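Local coordinates for N-acetyl-L-2,4-diaminobutyric acid deacetylase (Ruegeria pomeroyi, PDB 6TWL), which probably removes the acetyl group from N-acetyl-L-2,4-diaminobutyric acid in ectoine degradation, as a zinc-dependent hydrolase of the succinylglutamate desuccinylase/aspartoacylase family, at residues A[228-233]-A[241-246]; A[255-260]-A[301-306]; A[268-273]-A[283-288]. All coordinates share one frame; numbering follows the deposited sequence.

Contact 1: A[228-233]-A[241-246]; sequences LRNVLI and EMQLDE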
ATOM      1  N   LEU A 228      -9.803  -4.879   4.899  1.00 71.43           N
ATOM      2  CA  LEU A 228      -9.896  -5.741   3.727  1.00 70.31           C
ATOM      3  C   LEU A 228     -11.303  -6.309   3.576  1.00 72.14           C
ATOM      4  O   LEU A 228     -11.891  -6.261   2.490  1.00 66.65           O
ATOM      5  CB  LEU A 228      -8.859  -6.862   3.827  1.00 66.59           C
ATOM      6  CG  LEU A 228      -8.633  -7.807   2.646  1.00 72.23           C
ATOM      7  CD1 LEU A 228      -8.366  -7.040   1.360  1.00 76.89           C
ATOM      8  CD2 LEU A 228      -7.472  -8.735   2.964  1.00 72.91           C
ATOM      9  N   ARG A 229     -11.861  -6.848   4.664  1.00 68.98           N
ATOM     10  CA  ARG A 229     -13.199  -7.431   4.601  1.00 67.01           C
ATOM     11  C   ARG A 229     -14.248  -6.372   4.281  1.00 74.14           C
ATOM     12  O   ARG A 229     -15.127  -6.587   3.438  1.00 75.29           O
ATOM     13  CB  ARG A 229     -13.537  -8.134   5.916  1.00 73.15           C
ATOM     14  CG  ARG A 229     -14.570  -9.237   5.738  1.00 80.97           C
ATOM     15  CD  ARG A 229     -15.072  -9.780   7.060  1.00 88.90           C
ATOM     16  NE  ARG A 229     -15.487  -8.707   7.955  1.00 97.62           N
ATOM     17  CZ  ARG A 229     -16.714  -8.571   8.445  1.00 97.74           C
ATOM     18  NH1 ARG A 229     -17.661  -9.445   8.133  1.00 96.63           N
ATOM     19  NH2 ARG A 229     -16.992  -7.558   9.251  1.00 99.05           N
ATOM     20  N   ASN A 230     -14.187  -5.233   4.976  1.00 74.12           N
ATOM     21  CA  ASN A 230     -15.099  -4.125   4.704  1.00 72.51           C
ATOM     22  C   ASN A 230     -15.126  -3.785   3.221  1.00 73.28           C
ATOM     23  O   ASN A 230     -16.195  -3.709   2.605  1.00 68.58           O
ATOM     24  CB  ASN A 230     -14.681  -2.896   5.514  1.00 68.57           C
ATOM     25  CG  ASN A 230     -15.189  -2.922   6.943  1.00 70.02           C
ATOM     26  OD1 ASN A 230     -15.925  -3.824   7.340  1.00 75.51           O
ATOM     27  ND2 ASN A 230     -14.818  -1.906   7.717  1.00 73.48           N
ATOM     28  N   VAL A 231     -13.946  -3.589   2.632  1.00 74.02           N
ATOM     29  CA  VAL A 231     -13.860  -3.160   1.240  1.00 78.17           C
ATOM     30  C   VAL A 231     -14.406  -4.239   0.311  1.00 78.18           C
ATOM     31  O   VAL A 231     -15.062  -3.939  -0.695  1.00 82.00           O
ATOM     32  CB  VAL A 231     -12.404  -2.778   0.907  1.00 85.88           C
ATOM     33  CG1 VAL A 231     -12.120  -2.927  -0.562  1.00 87.15           C
ATOM     34  CG2 VAL A 231     -12.127  -1.349   1.350  1.00 89.89           C
ATOM     35  N   LEU A 232     -14.180  -5.511   0.647  1.00 70.48           N
ATOM     36  CA  LEU A 232     -14.691  -6.592  -0.191  1.00 65.83           C
ATOM     37  C   LEU A 232     -16.194  -6.783  -0.017  1.00 75.56           C
ATOM     38  O   LEU A 232     -16.887  -7.115  -0.986  1.00 87.38           O
ATOM     39  CB  LEU A 232     -13.940  -7.887   0.111  1.00 56.45           C
ATOM     40  CG  LEU A 232     -12.461  -7.813  -0.273  1.00 56.73           C
ATOM     41  CD1 LEU A 232     -11.701  -9.069   0.132  1.00 66.11           C
ATOM     42  CD2 LEU A 232     -12.322  -7.540  -1.765  1.00 65.54           C
ATOM     43  N   ILE A 233     -16.716  -6.577   1.193  1.00 77.14           N
ATOM     44  CA  ILE A 233     -18.162  -6.620   1.394  1.00 73.71           C
ATOM     45  C   ILE A 233     -18.827  -5.456   0.674  1.00 77.04           C
ATOM     46  O   ILE A 233     -19.798  -5.636  -0.072  1.00 77.80           O
ATOM     47  CB  ILE A 233     -18.501  -6.612   2.896  1.00 69.99           C
ATOM     48  CG1 ILE A 233     -18.224  -7.977   3.521  1.00 74.40           C
ATOM     49  CG2 ILE A 233     -19.957  -6.220   3.114  1.00 70.02           C
ATOM     50  CD1 ILE A 233     -18.191  -7.941   5.031  1.00 73.36           C
ATOM     51  N   GLU A 241     -21.377  -8.609   7.363  1.00 88.02           N
ATOM     52  CA  GLU A 241     -21.710  -7.307   7.921  1.00 88.22           C
ATOM     53  C   GLU A 241     -20.442  -6.492   8.126  1.00 88.93           C
ATOM     54  O   GLU A 241     -19.419  -7.016   8.576  1.00 86.83           O
ATOM     55  CB  GLU A 241     -22.448  -7.462   9.252  1.00 94.21           C
ATOM     56  CG  GLU A 241     -23.887  -7.919   9.113  1.00102.34           C
ATOM     57  CD  GLU A 241     -24.705  -6.995   8.236  1.00108.20           C
ATOM     58  OE1 GLU A 241     -24.773  -5.788   8.547  1.00110.31           O
ATOM     59  OE2 GLU A 241     -25.277  -7.474   7.234  1.00108.85           O
ATOM     60  N   MET A 242     -20.517  -5.206   7.800  1.00 90.27           N
ATOM     61  CA  MET A 242     -19.357  -4.335   7.897  1.00 87.72           C
ATOM     62  C   MET A 242     -19.138  -3.868   9.331  1.00 89.41           C
ATOM     63  O   MET A 242     -20.076  -3.765  10.127  1.00 97.00           O
ATOM     64  CB  MET A 242     -19.521  -3.124   6.979  1.00 90.36           C
ATOM     65  CG  MET A 242     -19.706  -3.473   5.513  1.00 94.93           C
ATOM     66  SD  MET A 242     -18.796  -2.355   4.436  1.00 98.73           S
ATOM     67  CE  MET A 242     -19.386  -0.771   5.031  1.00103.25           C
ATOM     68  N   GLN A 243     -17.878  -3.588   9.653  1.00 86.08           N
ATOM     69  CA  GLN A 243     -17.495  -2.975  10.918  1.00 88.31           C
ATOM     70  C   GLN A 243     -17.132  -1.521  10.649  1.00 86.52           C
ATOM     71  O   GLN A 243     -16.239  -1.243   9.842  1.00 85.60           O
ATOM     72  CB  GLN A 243     -16.309  -3.698  11.557  1.00 90.80           C
ATOM     73  CG  GLN A 243     -16.397  -5.210  11.547  1.00 93.63           C
ATOM     74  CD  GLN A 243     -15.082  -5.856  11.933  1.00 95.11           C
ATOM     75  OE1 GLN A 243     -14.601  -5.689  13.055  1.00 97.21           O
ATOM     76  NE2 GLN A 243     -14.487  -6.591  11.002  1.00 93.06           N
ATOM     77  N   LEU A 244     -17.817  -0.601  11.321  1.00 87.79           N
ATOM     78  CA  LEU A 244     -17.552   0.824  11.176  1.00 88.22           C
ATOM     79  C   LEU A 244     -17.229   1.411  12.541  1.00 89.02           C
ATOM     80  O   LEU A 244     -18.070   1.388  13.447  1.00 93.22           O
ATOM     81  CB  LEU A 244     -18.737   1.553  10.541  1.00 89.07           C
ATOM     82  CG  LEU A 244     -18.589   3.078  10.517  1.00 90.18           C
ATOM     83  CD1 LEU A 244     -18.852   3.627   9.123  1.00 90.91           C
ATOM     84  CD2 LEU A 244     -19.515   3.734  11.532  1.00 95.39           C
ATOM     85  N   ASP A 245     -16.016   1.929  12.685  1.00 89.47           N
ATOM     86  CA  ASP A 245     -15.589   2.656  13.866  1.00 92.69           C
ATOM     87  C   ASP A 245     -15.358   4.116  13.498  1.00 96.89           C
ATOM     88  O   ASP A 245     -15.633   4.552  12.373  1.00100.46           O
ATOM     89  CB  ASP A 245     -14.328   2.028  14.461  1.00 93.44           C
ATOM     90  CG  ASP A 245     -14.545   0.604  14.918  1.00 96.19           C
ATOM     91  OD1 ASP A 245     -15.293   0.401  15.896  1.00 99.60           O
ATOM     92  OD2 ASP A 245     -13.960  -0.310  14.301  1.00 95.60           O
ATOM     93  N   GLU A 246     -14.839   4.875  14.455  1.00 94.30           N
ATOM     94  CA  GLU A 246     -14.476   6.258  14.202  1.00 93.26           C
ATOM     95  C   GLU A 246     -13.317   6.336  13.220  1.00 90.60           C
ATOM     96  O   GLU A 246     -12.534   5.394  13.064  1.00 83.69           O
ATOM     97  CB  GLU A 246     -14.087   6.952  15.505  1.00 96.94           C
ATOM     98  CG  GLU A 246     -13.270   6.067  16.442  1.00105.77           C
ATOM     99  CD  GLU A 246     -11.800   5.956  16.056  1.00115.62           C
ATOM    100  OE1 GLU A 246     -11.119   5.057  16.591  1.00119.39           O
ATOM    101  OE2 GLU A 246     -11.316   6.777  15.247  1.00119.89           O
TER
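The side-chain amide of N230 grips the backbone of Q243 at both ends. Its ND2 donates to Q243 O at 2.6 Å, in the plane of that carbonyl. Its OD1 accepts from Q243 N at 3.0 Å, with the N-H nearly straight at 164°. The paired bonds fix the rotation of the amide, so oxygen and nitrogen are each assigned by a partner. ND2 also makes a weak hydrogen bond to A176 O. One helical turn on, I233 packs against M242: its CG2 lies 3.7 Å from M242 CG, and the two side chains run alongside each other, pointing opposite ways. M242 bends back over the helix, which brings its SD to 3.5 Å from N230 O. R229 swings CG away from its backbone N (chi1 -155°) and bends at chi3. Its NH2 then reaches E241 O at 2.6 Å, in a weak, poorly angled hydrogen bond. I233 CD1 of the same helix lies over one face of the guanidinium, toward its rim. Further along, D245 OD2 forms a salt bridge with K226 of this helix. Helix 218-234 thus holds the returning loop mainly by its backbone, through the N-H and carbonyl of Q243 and, weakly, the carbonyl of E241; I233 and M242 add the apolar part.

Contact 2: A[255-260]-A[301-306]; sequences DDCFVF and ARRAGL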
ATOM      1  N   ASP A 255       3.470  21.278   0.484  1.00 99.65           N
ATOM      2  CA  ASP A 255       4.791  20.799   0.872  1.00 99.16           C
ATOM      3  C   ASP A 255       5.153  21.215   2.289  1.00 95.14           C
ATOM      4  O   ASP A 255       6.115  20.681   2.851  1.00100.75           O
ATOM      5  CB  ASP A 255       5.853  21.305  -0.106  1.00101.00           C
ATOM      6  CG  ASP A 255       6.210  20.273  -1.157  1.00102.33           C
ATOM      7  OD1 ASP A 255       5.444  19.299  -1.314  1.00102.77           O
ATOM      8  OD2 ASP A 255       7.256  20.431  -1.821  1.00103.16           O
ATOM      9  N   ASP A 256       4.402  22.151   2.870  1.00 89.02           N
ATOM     10  CA  ASP A 256       4.528  22.563   4.260  1.00 90.01           C
ATOM     11  C   ASP A 256       4.070  21.487   5.241  1.00 81.28           C
ATOM     12  O   ASP A 256       4.167  21.700   6.455  1.00 79.84           O
ATOM     13  CB  ASP A 256       3.729  23.847   4.483  1.00 90.31           C
ATOM     14  CG  ASP A 256       4.541  25.098   4.240  1.00 96.51           C
ATOM     15  OD1 ASP A 256       5.782  25.004   4.140  1.00 99.06           O
ATOM     16  OD2 ASP A 256       3.929  26.184   4.154  1.00 97.35           O
ATOM     17  N   CYS A 257       3.563  20.354   4.753  1.00 76.20           N
ATOM     18  CA  CYS A 257       3.249  19.217   5.606  1.00 71.09           C
ATOM     19  C   CYS A 257       4.476  18.373   5.919  1.00 70.97           C
ATOM     20  O   CYS A 257       4.419  17.532   6.821  1.00 69.56           O
ATOM     21  CB  CYS A 257       2.189  18.335   4.939  1.00 69.42           C
ATOM     22  SG  CYS A 257       0.520  19.043   4.885  1.00 76.07           S
ATOM     23  N   PHE A 258       5.574  18.584   5.200  1.00 72.26           N
ATOM     24  CA  PHE A 258       6.759  17.745   5.282  1.00 72.72           C
ATOM     25  C   PHE A 258       7.910  18.537   5.882  1.00 71.38           C
ATOM     26  O   PHE A 258       8.139  19.691   5.505  1.00 68.95           O
ATOM     27  CB  PHE A 258       7.155  17.224   3.899  1.00 67.16           C
ATOM     28  CG  PHE A 258       6.058  16.483   3.198  1.00 68.66           C
ATOM     29  CD1 PHE A 258       5.063  17.165   2.516  1.00 80.81           C
ATOM     30  CD2 PHE A 258       6.018  15.104   3.225  1.00 70.28           C
ATOM     31  CE1 PHE A 258       4.055  16.479   1.874  1.00 79.71           C
ATOM     32  CE2 PHE A 258       5.012  14.417   2.584  1.00 72.61           C
ATOM     33  CZ  PHE A 258       4.035  15.104   1.905  1.00 69.88           C
ATOM     34  N   VAL A 259       8.630  17.913   6.807  1.00 65.00           N
ATOM     35  CA  VAL A 259       9.808  18.502   7.431  1.00 65.87           C
ATOM     36  C   VAL A 259      10.969  17.545   7.213  1.00 66.61           C
ATOM     37  O   VAL A 259      10.922  16.391   7.658  1.00 64.81           O
ATOM     38  CB  VAL A 259       9.589  18.773   8.927  1.00 67.69           C
ATOM     39  CG1 VAL A 259      10.906  19.139   9.595  1.00 67.37           C
ATOM     40  CG2 VAL A 259       8.564  19.878   9.117  1.00 67.19           C
ATOM     41  N   PHE A 260      12.001  18.016   6.527  1.00 62.72           N
ATOM     42  CA  PHE A 260      13.143  17.185   6.186  1.00 69.42           C
ATOM     43  C   PHE A 260      14.353  17.557   7.032  1.00 67.50           C
ATOM     44  O   PHE A 260      14.559  18.723   7.383  1.00 63.54           O
ATOM     45  CB  PHE A 260      13.470  17.315   4.699  1.00 66.07           C
ATOM     46  CG  PHE A 260      12.362  16.846   3.805  1.00 67.71           C
ATOM     47  CD1 PHE A 260      12.075  15.496   3.700  1.00 66.21           C
ATOM     48  CD2 PHE A 260      11.589  17.749   3.097  1.00 69.56           C
ATOM     49  CE1 PHE A 260      11.050  15.052   2.890  1.00 71.51           C
ATOM     50  CE2 PHE A 260      10.561  17.311   2.286  1.00 69.75           C
ATOM     51  CZ  PHE A 260      10.293  15.959   2.183  1.00 69.16           C
ATOM     52  N   ALA A 301       7.138  22.274  13.394  1.00 70.29           N
ATOM     53  CA  ALA A 301       6.039  22.092  12.457  1.00 71.17           C
ATOM     54  C   ALA A 301       5.797  23.368  11.659  1.00 78.08           C
ATOM     55  O   ALA A 301       5.778  24.470  12.217  1.00 76.40           O
ATOM     56  CB  ALA A 301       4.769  21.689  13.205  1.00 72.11           C
ATOM     57  N   ARG A 302       5.612  23.215  10.350  1.00 80.58           N
ATOM     58  CA  ARG A 302       5.292  24.335   9.477  1.00 83.88           C
ATOM     59  C   ARG A 302       3.795  24.499   9.245  1.00 85.87           C
ATOM     60  O   ARG A 302       3.382  25.520   8.684  1.00 79.62           O
ATOM     61  CB  ARG A 302       6.009  24.178   8.130  1.00 85.39           C
ATOM     62  CG  ARG A 302       7.526  24.131   8.248  1.00 83.59           C
ATOM     63  CD  ARG A 302       8.196  24.095   6.882  1.00 94.17           C
ATOM     64  NE  ARG A 302       7.831  25.243   6.051  1.00103.26           N
ATOM     65  CZ  ARG A 302       8.311  26.472   6.213  1.00106.75           C
ATOM     66  NH1 ARG A 302       9.186  26.731   7.176  1.00107.59           N
ATOM     67  NH2 ARG A 302       7.916  27.448   5.407  1.00107.85           N
ATOM     68  N   ARG A 303       2.982  23.526   9.657  1.00 85.38           N
ATOM     69  CA  ARG A 303       1.530  23.616   9.569  1.00 89.28           C
ATOM     70  C   ARG A 303       0.910  22.926  10.772  1.00 82.99           C
ATOM     71  O   ARG A 303       1.475  21.977  11.323  1.00 73.53           O
ATOM     72  CB  ARG A 303       0.972  22.972   8.297  1.00 93.47           C
ATOM     73  CG  ARG A 303       1.494  23.546   7.013  1.00 96.72           C
ATOM     74  CD  ARG A 303       0.693  23.039   5.833  1.00103.31           C
ATOM     75  NE  ARG A 303      -0.738  23.046   6.104  1.00104.25           N
ATOM     76  CZ  ARG A 303      -1.641  23.575   5.287  1.00105.77           C
ATOM     77  NH1 ARG A 303      -1.255  24.138   4.150  1.00106.72           N
ATOM     78  NH2 ARG A 303      -2.926  23.543   5.606  1.00105.29           N
ATOM     79  N   ALA A 304      -0.271  23.397  11.158  1.00 81.77           N
ATOM     80  CA  ALA A 304      -1.010  22.775  12.243  1.00 77.49           C
ATOM     81  C   ALA A 304      -1.803  21.576  11.735  1.00 81.25           C
ATOM     82  O   ALA A 304      -2.287  21.557  10.601  1.00 93.82           O
ATOM     83  CB  ALA A 304      -1.949  23.784  12.905  1.00 77.97           C
ATOM     84  N   GLY A 305      -1.934  20.575  12.594  1.00 79.99           N
ATOM     85  CA  GLY A 305      -2.625  19.344  12.242  1.00 77.18           C
ATOM     86  C   GLY A 305      -2.203  18.213  13.170  1.00 78.36           C
ATOM     87  O   GLY A 305      -1.930  18.432  14.350  1.00 88.09           O
ATOM     88  N   LEU A 306      -2.157  17.009  12.604  1.00 74.39           N
ATOM     89  CA  LEU A 306      -1.801  15.801  13.335  1.00 74.03           C
ATOM     90  C   LEU A 306      -0.532  15.202  12.749  1.00 77.63           C
ATOM     91  O   LEU A 306      -0.393  15.104  11.526  1.00 78.81           O
ATOM     92  CB  LEU A 306      -2.929  14.763  13.273  1.00 71.51           C
ATOM     93  CG  LEU A 306      -4.289  15.136  13.862  1.00 79.65           C
ATOM     94  CD1 LEU A 306      -5.219  13.936  13.848  1.00 79.88           C
ATOM     95  CD2 LEU A 306      -4.137  15.669  15.269  1.00 82.84           C
TER
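D256 OD1 takes the NE of R302 in a salt bridge of 2.8 Å. The N-H points almost straight at the oxygen, at 170°. D256 OD1 lies at the edge of the R302 guanidinium, in its plane, but R302 meets OD1 from above the carboxylate plane. The two planes stand 55° apart. NH2 of R302 stays farther off, at 3.5 Å from D256 OD1, so NE makes the one hydrogen bond between these side chains. R303 uses its aliphatic part instead. Its CG and CD lie against D256 CB, with CG at 3.4 Å, and the same CG is 3.3 Å from D256 O. CG sits beside the backbone N (chi1 -59°), which lays CG and CD along D256. CD also passes C257 SG at 4.1 Å, and the chain bends beyond it. The next shell sets D256 in place: its backbone N is hydrogen-bonded to D254 OD1, and the short 3-10 turn 255-257 presents its side chain to the arginines. D254 and V327 also touch R303. The turn leads into strand 258-260, which pairs antiparallel with strand 321-326. The arginines lie in the link from strand 297-300 to strand 305-311, which also pairs with 321-326.

Contact 3: A[268-273]-A[283-288]; sequences EMMIDL and LARVWP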
ATOM      1  N   GLU A 268      15.710  12.368  18.303  1.00 65.03           N
ATOM      2  CA  GLU A 268      14.800  12.398  19.450  1.00 60.36           C
ATOM      3  C   GLU A 268      13.495  13.060  19.025  1.00 65.37           C
ATOM      4  O   GLU A 268      13.426  14.285  18.880  1.00 66.02           O
ATOM      5  CB  GLU A 268      15.406  13.136  20.638  1.00 60.09           C
ATOM      6  CG  GLU A 268      14.399  13.362  21.761  1.00 62.39           C
ATOM      7  CD  GLU A 268      14.963  14.168  22.910  1.00 69.04           C
ATOM      8  OE1 GLU A 268      16.033  14.790  22.739  1.00 66.50           O
ATOM      9  OE2 GLU A 268      14.329  14.180  23.986  1.00 72.28           O
ATOM     10  N   MET A 269      12.459  12.253  18.830  1.00 67.07           N
ATOM     11  CA  MET A 269      11.149  12.796  18.507  1.00 70.31           C
ATOM     12  C   MET A 269      10.470  13.323  19.762  1.00 74.57           C
ATOM     13  O   MET A 269      10.487  12.669  20.806  1.00 70.19           O
ATOM     14  CB  MET A 269      10.283  11.734  17.849  1.00 80.66           C
ATOM     15  CG  MET A 269       8.868  12.204  17.636  1.00103.20           C
ATOM     16  SD  MET A 269       8.322  11.772  15.988  1.00106.23           S
ATOM     17  CE  MET A 269       8.752  13.233  15.046  1.00118.55           C
ATOM     18  N   MET A 270       9.859  14.502  19.658  1.00 69.72           N
ATOM     19  CA  MET A 270       9.232  15.130  20.811  1.00 66.96           C
ATOM     20  C   MET A 270       7.717  14.937  20.879  1.00 71.53           C
ATOM     21  O   MET A 270       7.135  15.211  21.932  1.00 76.05           O
ATOM     22  CB  MET A 270       9.572  16.632  20.835  1.00 66.13           C
ATOM     23  CG  MET A 270      11.072  16.959  20.750  1.00 67.27           C
ATOM     24  SD  MET A 270      12.060  16.188  22.047  1.00 67.51           S
ATOM     25  CE  MET A 270      11.330  16.930  23.505  1.00 60.44           C
ATOM     26  N   ILE A 271       7.062  14.459  19.813  1.00 67.29           N
ATOM     27  CA  ILE A 271       5.598  14.438  19.749  1.00 67.37           C
ATOM     28  C   ILE A 271       5.061  13.021  19.485  1.00 67.76           C
ATOM     29  O   ILE A 271       5.691  12.212  18.793  1.00 75.99           O
ATOM     30  CB  ILE A 271       5.089  15.449  18.679  1.00 71.88           C
ATOM     31  CG1 ILE A 271       5.545  16.878  18.995  1.00 82.88           C
ATOM     32  CG2 ILE A 271       3.560  15.479  18.590  1.00 65.29           C
ATOM     33  CD1 ILE A 271       5.313  17.315  20.452  1.00 87.37           C
ATOM     34  N   ASP A 272       3.871  12.725  20.041  1.00 81.48           N
ATOM     35  CA  ASP A 272       3.125  11.513  19.684  1.00 90.61           C
ATOM     36  C   ASP A 272       2.804  11.440  18.194  1.00 70.80           C
ATOM     37  O   ASP A 272       2.247  12.385  17.625  1.00 77.85           O
ATOM     38  CB  ASP A 272       1.786  11.447  20.427  1.00113.33           C
ATOM     39  CG  ASP A 272       1.893  10.992  21.855  1.00120.12           C
ATOM     40  OD1 ASP A 272       1.584   9.815  22.103  1.00122.18           O
ATOM     41  OD2 ASP A 272       2.341  11.819  22.702  1.00119.44           O
ATOM     42  N   LEU A 273       3.111  10.297  17.563  1.00 62.90           N
ATOM     43  CA  LEU A 273       2.423   9.943  16.320  1.00 75.12           C
ATOM     44  C   LEU A 273       0.922  10.040  16.563  1.00 77.73           C
ATOM     45  O   LEU A 273       0.415   9.506  17.551  1.00 74.40           O
ATOM     46  CB  LEU A 273       2.778   8.518  15.858  1.00 78.60           C
ATOM     47  CG  LEU A 273       3.730   8.265  14.682  1.00 77.36           C
ATOM     48  CD1 LEU A 273       3.651   6.809  14.232  1.00 80.39           C
ATOM     49  CD2 LEU A 273       3.430   9.204  13.523  1.00 72.21           C
ATOM     50  N   LEU A 283       8.882  19.432  16.799  1.00 72.50           N
ATOM     51  CA  LEU A 283       8.615  18.052  16.409  1.00 67.38           C
ATOM     52  C   LEU A 283       9.689  17.088  16.898  1.00 65.66           C
ATOM     53  O   LEU A 283       9.367  15.995  17.376  1.00 62.80           O
ATOM     54  CB  LEU A 283       8.506  17.934  14.886  1.00 65.84           C
ATOM     55  CG  LEU A 283       7.363  18.616  14.137  1.00 66.97           C
ATOM     56  CD1 LEU A 283       7.653  18.592  12.644  1.00 66.27           C
ATOM     57  CD2 LEU A 283       6.040  17.936  14.439  1.00 65.76           C
ATOM     58  N   ALA A 284      10.958  17.470  16.786  1.00 62.30           N
ATOM     59  CA  ALA A 284      12.046  16.534  17.018  1.00 64.46           C
ATOM     60  C   ALA A 284      13.337  17.298  17.263  1.00 66.28           C
ATOM     61  O   ALA A 284      13.475  18.465  16.884  1.00 70.01           O
ATOM     62  CB  ALA A 284      12.215  15.574  15.834  1.00 66.29           C
ATOM     63  N   ARG A 285      14.279  16.614  17.908  1.00 62.64           N
ATOM     64  CA  ARG A 285      15.640  17.092  18.091  1.00 68.15           C
ATOM     65  C   ARG A 285      16.608  16.084  17.489  1.00 62.66           C
ATOM     66  O   ARG A 285      16.371  14.873  17.526  1.00 68.41           O
ATOM     67  CB  ARG A 285      15.983  17.292  19.571  1.00 74.90           C
ATOM     68  CG  ARG A 285      15.379  18.521  20.213  1.00 79.69           C
ATOM     69  CD  ARG A 285      15.687  18.539  21.701  1.00 82.03           C
ATOM     70  NE  ARG A 285      14.935  19.571  22.406  1.00 90.31           N
ATOM     71  CZ  ARG A 285      14.522  19.462  23.664  1.00 89.06           C
ATOM     72  NH1 ARG A 285      14.786  18.363  24.358  1.00 84.10           N
ATOM     73  NH2 ARG A 285      13.841  20.450  24.228  1.00 88.25           N
ATOM     74  N   VAL A 286      17.707  16.592  16.941  1.00 58.40           N
ATOM     75  CA  VAL A 286      18.756  15.761  16.363  1.00 58.14           C
ATOM     76  C   VAL A 286      20.050  16.088  17.092  1.00 63.28           C
ATOM     77  O   VAL A 286      20.593  17.191  16.946  1.00 64.27           O
ATOM     78  CB  VAL A 286      18.897  15.974  14.851  1.00 60.17           C
ATOM     79  CG1 VAL A 286      20.032  15.128  14.307  1.00 58.59           C
ATOM     80  CG2 VAL A 286      17.597  15.619  14.152  1.00 60.42           C
ATOM     81  N   TRP A 287      20.546  15.133  17.876  1.00 63.14           N
ATOM     82  CA  TRP A 287      21.734  15.354  18.690  1.00 67.06           C
ATOM     83  C   TRP A 287      22.988  15.065  17.880  1.00 65.41           C
ATOM     84  O   TRP A 287      23.119  13.971  17.319  1.00 63.40           O
ATOM     85  CB  TRP A 287      21.702  14.480  19.934  1.00 66.34           C
ATOM     86  CG  TRP A 287      20.632  14.922  20.862  1.00 65.65           C
ATOM     87  CD1 TRP A 287      19.327  14.529  20.853  1.00 56.65           C
ATOM     88  CD2 TRP A 287      20.759  15.881  21.916  1.00 62.47           C
ATOM     89  NE1 TRP A 287      18.635  15.174  21.850  1.00 60.77           N
ATOM     90  CE2 TRP A 287      19.494  16.010  22.516  1.00 58.39           C
ATOM     91  CE3 TRP A 287      21.824  16.638  22.415  1.00 65.14           C
ATOM     92  CZ2 TRP A 287      19.262  16.870  23.583  1.00 59.43           C
ATOM     93  CZ3 TRP A 287      21.592  17.487  23.484  1.00 64.24           C
ATOM     94  CH2 TRP A 287      20.323  17.592  24.059  1.00 65.65           C
ATOM     95  N   PRO A 288      23.919  16.012  17.798  1.00 75.09           N
ATOM     96  CA  PRO A 288      25.147  15.766  17.040  1.00 85.48           C
ATOM     97  C   PRO A 288      26.028  14.766  17.766  1.00 75.39           C
ATOM     98  O   PRO A 288      26.112  14.763  18.996  1.00 89.66           O
ATOM     99  CB  PRO A 288      25.798  17.150  16.973  1.00 92.30           C
ATOM    100  CG  PRO A 288      25.379  17.786  18.262  1.00 85.73           C
ATOM    101  CD  PRO A 288      23.958  17.310  18.498  1.00 79.85           C
TER
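Strands 265-269 and 282-287 run antiparallel in a four-stranded sheet, and this contact is the end of their pairing. E268 and R285 form a hydrogen-bonded pair: E268 N donates to R285 O, and R285 N returns a bond to E268 O, each 2.7 Å. M269 and A284 follow as a non-hydrogen-bonded pair. M270 N then reaches L283 O at 2.8 Å, which carries the backbone pairing just past the end of strand 265-269.

On the face bearing E268 and R285, the E268 side chain runs extended, with CG opposite its backbone N (chi1 171°). It lies alongside W287 and points the same way. W287 NE1 donates to E268 OE1 at 2.8 Å, almost straight at 169°. The carboxylate is nearly coplanar with the indole and meets it at the edge. A phenylalanine in place of W287 would probably leave E268 OE1 without this N-H and its carboxylate freer to turn. R285 NH1 is 4.1 Å from E268 OE1, opposite in charge but beyond a salt bridge. M270 folds back at chi2 and chi3, which puts its CE over one face of the R285 guanidinium, 3.8 Å from NH1.

On the other face, M269 CE approaches A284 CB at 4.3 Å. A second sheet packs nearby: M269 and L283 touch A323 of strand 321-326, and I271 touches V307 of strand 305-311. On its other edge strand 282-287 pairs with strand 297-300, and there L283 and A284 both face Y299, a classic beta bulge in an antiparallel sheet.

How the contacts relate
From the N terminus, contact 1 comes first. It closes a short loop after helix 218-234, just ahead of edge strand 248-251 of the large mixed sheet. The chain then passes into the C-terminal all-beta part. Contact 2 closes a longer, helix-free loop there, from the turn before strand 258-260 to the link before strand 305-311. Contact 3 falls wholly within that loop and closes a smaller one between strands 265-269 and 282-287. Contacts 2 and 3 touch through L283, which packs on both V259 and A301 and so joins the two small sheets. Contact 1 stands apart, its centre about 31 Å from that of contact 2 and 35 Å from that of contact 3.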